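Local coordinates for UBA-domain protein mud1 (Schizosaccharomyces pombe, PDB 1Z96), which binds polyubiquitin chains through its C-terminal UBA domain, linking polyubiquitinated proteins to the 19S proteasome, and is also an aspartic protease, at residues A[17-20]-A[21-25]; A[3-6]-A[7-10]. All coordinates share one frame; numbering follows the deposited sequence.

Contact 1. Residues A[17-20]-A[21-25]; sequences DPLE and AAQAL
Helix 18-27, the second helix of the UBA three-helix bundle, opens with the first of a series of i to i+4 backbone bonds, Ala21 N to Asp17 O at 2.9 Å. Three more follow, from Ala22 to Pro18, Gln23 to Leu19 and Ala24 to Glu20, the last with Ala24 N 3.0 Å from Glu20 O. Asp17 occupies the N-cap and Pro18 the first position of the helix, where a residue without an N-H costs no backbone bond. The side chain of Asp17 does no capping; instead its backbone is gripped by Glu20, whose OE2 accepts Asp17 N at 2.9 Å. This bond is almost straight (176°) and uses the anti lone pair of the carboxylate. It is the half of a capping box in which the third helical residue reaches back to the N-cap. Glu20 gets there with CG lying between its own N and carbonyl carbon (chi1 75°) and the chain extended beyond, and a carboxylate placed here would be expected to interact favourably with the helix dipole. In the UBA fold this helix packs against both of the others: Ala21 touches Leu11 of helix 4-13, while Ala24, a residue involved in monoubiquitin binding, rests on Ala35 and Leu39 of helix 32-39. The small methyls stay close to the backbone, Ala21 CB lying 3.3 Å from Asp17 O. On the exposed flank, Leu19 and Gln23 meet one turn apart, their side chains crossing at a slant. The amide end of Gln23 comes up against the branch of Leu19, NE2 being 3.7 Å from Leu19 CG and equally near CD1, while Gln23 CG passes 3.2 Å from Leu19 O.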
loop_
_atom_site.group_PDB
_atom_site.type_symbol
_atom_site.label_atom_id
_atom_site.label_comp_id
_atom_site.label_asym_id
_atom_site.label_seq_id
_atom_site.Cartn_x
_atom_site.Cartn_y
_atom_site.Cartn_z
ATOM N N ASP A 17 -4.497 5.517 4.624
ATOM C CA ASP A 17 -3.707 5.806 5.805
ATOM C C ASP A 17 -2.452 4.929 5.809
ATOM O O ASP A 17 -2.459 3.809 5.292
ATOM C CB ASP A 17 -4.540 5.615 7.073
ATOM C CG ASP A 17 -5.778 6.536 7.113
ATOM O OD1 ASP A 17 -5.687 7.719 6.729
ATOM O OD2 ASP A 17 -6.877 6.156 7.519
ATOM N N PRO A 18 -1.374 5.451 6.388
ATOM C CA PRO A 18 -0.083 4.765 6.414
ATOM C C PRO A 18 -0.109 3.302 6.893
ATOM O O PRO A 18 0.485 2.436 6.262
ATOM C CB PRO A 18 0.727 5.634 7.379
ATOM C CG PRO A 18 0.134 7.024 7.170
ATOM C CD PRO A 18 -1.306 6.783 7.031
ATOM N N LEU A 19 -0.744 3.034 8.033
ATOM C CA LEU A 19 -0.743 1.683 8.563
ATOM C C LEU A 19 -1.563 0.707 7.722
ATOM O O LEU A 19 -1.103 -0.397 7.450
ATOM C CB LEU A 19 -1.222 1.668 10.013
ATOM C CG LEU A 19 -1.050 0.337 10.750
ATOM C CD1 LEU A 19 0.380 -0.195 10.738
ATOM C CD2 LEU A 19 -1.547 0.530 12.154
ATOM N N GLU A 20 -2.771 1.093 7.324
ATOM C CA GLU A 20 -3.560 0.244 6.436
ATOM C C GLU A 20 -2.800 -0.019 5.119
ATOM O O GLU A 20 -2.828 -1.131 4.590
ATOM C CB GLU A 20 -4.960 0.820 6.190
ATOM C CG GLU A 20 -5.063 2.013 5.251
ATOM C CD GLU A 20 -6.492 2.499 5.073
ATOM O OE1 GLU A 20 -7.428 1.703 5.337
ATOM O OE2 GLU A 20 -6.677 3.662 4.661
ATOM N N ALA A 21 -2.093 0.998 4.625
ATOM C CA ALA A 21 -1.240 0.842 3.428
ATOM C C ALA A 21 -0.123 -0.181 3.630
ATOM O O ALA A 21 0.081 -1.077 2.815
ATOM C CB ALA A 21 -0.665 2.182 3.024
ATOM N N ALA A 22 0.612 -0.033 4.726
ATOM C CA ALA A 22 1.694 -0.947 5.047
ATOM C C ALA A 22 1.203 -2.367 5.180
ATOM O O ALA A 22 1.853 -3.327 4.710
ATOM C CB ALA A 22 2.381 -0.516 6.348
ATOM N N GLN A 23 0.054 -2.510 5.828
ATOM C CA GLN A 23 -0.513 -3.837 6.073
ATOM C C GLN A 23 -0.971 -4.509 4.784
ATOM O O GLN A 23 -0.739 -5.715 4.588
ATOM C CB GLN A 23 -1.632 -3.756 7.116
ATOM C CG GLN A 23 -1.092 -3.456 8.512
ATOM C CD GLN A 23 -2.161 -3.238 9.584
ATOM O OE1 GLN A 23 -3.328 -2.980 9.293
ATOM N NE2 GLN A 23 -1.730 -3.282 10.839
ATOM N N ALA A 24 -1.561 -3.721 3.889
ATOM C CA ALA A 24 -1.933 -4.212 2.550
ATOM C C ALA A 24 -0.703 -4.635 1.747
ATOM O O ALA A 24 -0.680 -5.685 1.133
ATOM C CB ALA A 24 -2.734 -3.170 1.809
ATOM N N LEU A 25 0.347 -3.835 1.792
ATOM C CA LEU A 25 1.572 -4.212 1.102
ATOM C C LEU A 25 2.234 -5.465 1.675
ATOM O O LEU A 25 2.793 -6.272 0.924
ATOM C CB LEU A 25 2.555 -3.049 1.106
ATOM C CG LEU A 25 2.227 -1.963 0.097
ATOM C CD1 LEU A 25 2.900 -0.648 0.463
ATOM C CD2 LEU A 25 2.622 -2.412 -1.311
#

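Contact 2. Residues A[3-6]-A[7-10]; sequences GLNS and KIAQ
Gly3 and Lys7 begin a regular run of i to i+4 bonds, Lys7 N lying 3.2 Å from Gly3 O, the longest of the four. Ile8 to Leu4, Ala9 to Asn5 and Gln10 to Ser6 continue it, with Ile8 N 2.9 Å from Leu4 O, so residues 4-10 form the first turns of helix 4-13. Ile8 is the side chain that faces two neighbours. Its CG1 lies opposite the carbonyl carbon (chi1 -67°), and with chi2 extended (165°) CD1 is carried back toward the preceding turn. There CD1 meets Leu4 CG at 4.1 Å in an apolar contact, and lies 3.9 Å from OD1 of Asn5, whose side chain runs alongside and points the same way. Lys7 stretches out fully, its CG 3.5 Å from Gly3 O and its methylenes following on past that carbonyl; NZ goes on to a hydrogen bond with Gly30 O, tying this end of the helix to the loop before helix 32-39. The side carrying Leu4, Ile8 and the stem of Lys7 faces helix 18-27, forming part of the packing between these two helices in the three-helix bundle of the UBA domain.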
loop_
_atom_site.group_PDB
_atom_site.type_symbol
_atom_site.label_atom_id
_atom_site.label_comp_id
_atom_site.label_asym_id
_atom_site.label_seq_id
_atom_site.Cartn_x
_atom_site.Cartn_y
_atom_site.Cartn_z
ATOM N N GLY A 3 12.411 0.417 -1.198
ATOM C CA GLY A 3 11.279 0.151 -2.146
ATOM C C GLY A 3 9.924 0.222 -1.452
ATOM O O GLY A 3 8.971 0.852 -1.960
ATOM N N LEU A 4 9.841 -0.407 -0.288
ATOM C CA LEU A 4 8.576 -0.507 0.437
ATOM C C LEU A 4 8.025 0.853 0.843
ATOM O O LEU A 4 6.843 1.118 0.666
ATOM C CB LEU A 4 8.730 -1.396 1.666
ATOM C CG LEU A 4 7.502 -1.583 2.559
ATOM C CD1 LEU A 4 6.336 -2.158 1.764
ATOM C CD2 LEU A 4 7.848 -2.478 3.732
ATOM N N ASN A 5 8.872 1.724 1.385
ATOM C CA ASN A 5 8.388 3.040 1.812
ATOM C C ASN A 5 7.837 3.876 0.667
ATOM O O ASN A 5 6.861 4.597 0.829
ATOM C CB ASN A 5 9.478 3.776 2.582
ATOM C CG ASN A 5 9.735 3.156 3.926
ATOM O OD1 ASN A 5 8.844 2.546 4.527
ATOM N ND2 ASN A 5 10.949 3.311 4.418
ATOM N N SER A 6 8.460 3.778 -0.504
ATOM C CA SER A 6 7.941 4.465 -1.667
ATOM C C SER A 6 6.562 3.939 -2.046
ATOM O O SER A 6 5.680 4.719 -2.415
ATOM C CB SER A 6 8.922 4.366 -2.835
ATOM O OG SER A 6 10.082 5.121 -2.530
ATOM N N LYS A 7 6.360 2.631 -1.932
ATOM C CA LYS A 7 5.031 2.068 -2.200
ATOM C C LYS A 7 4.010 2.511 -1.157
ATOM O O LYS A 7 2.870 2.799 -1.493
ATOM C CB LYS A 7 5.106 0.549 -2.271
ATOM C CG LYS A 7 5.923 0.069 -3.456
ATOM C CD LYS A 7 6.249 -1.391 -3.319
ATOM C CE LYS A 7 7.135 -1.874 -4.410
ATOM N NZ LYS A 7 7.444 -3.334 -4.221
ATOM N N ILE A 8 4.394 2.537 0.116
ATOM C CA ILE A 8 3.458 3.047 1.133
ATOM C C ILE A 8 3.045 4.476 0.800
ATOM O O ILE A 8 1.865 4.829 0.851
ATOM C CB ILE A 8 4.049 2.968 2.561
ATOM C CG1 ILE A 8 4.227 1.506 2.976
ATOM C CG2 ILE A 8 3.115 3.643 3.535
ATOM C CD1 ILE A 8 5.120 1.319 4.206
ATOM N N ALA A 9 4.033 5.305 0.463
ATOM C CA ALA A 9 3.780 6.680 0.073
ATOM C C ALA A 9 2.825 6.797 -1.126
ATOM O O ALA A 9 1.952 7.669 -1.135
ATOM C CB ALA A 9 5.104 7.378 -0.224
ATOM N N GLN A 10 2.979 5.917 -2.121
ATOM C CA GLN A 10 2.053 5.891 -3.251
ATOM C C GLN A 10 0.631 5.675 -2.771
ATOM O O GLN A 10 -0.304 6.372 -3.193
ATOM C CB GLN A 10 2.415 4.789 -4.259
ATOM C CG GLN A 10 3.580 5.095 -5.155
ATOM C CD GLN A 10 3.166 5.881 -6.422
ATOM O OE1 GLN A 10 2.161 6.612 -6.423
ATOM N NE2 GLN A 10 3.957 5.744 -7.477
#

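How the contacts relate
From the N terminus, contact 2 comes first and is complete before contact 1 begins, so the two run in series and neither nest nor cross. Each is local, running along most of one helix, and no long loop is closed by either. Between them lie the rest of helix 4-13 and the turn holding Met14, Gly15 and Phe16, residues involved in ubiquitin binding. This turn brings helix 18-27 back against helix 4-13, leaving the contact centres about 10 Å apart. Leu25 joins them: its CD1 lies 3.5 Å from Ile8 N, and its CB packs on Leu4 CD1. Nearby, Ala22 CB approaches Ile8 CD1 at 3.9 Å.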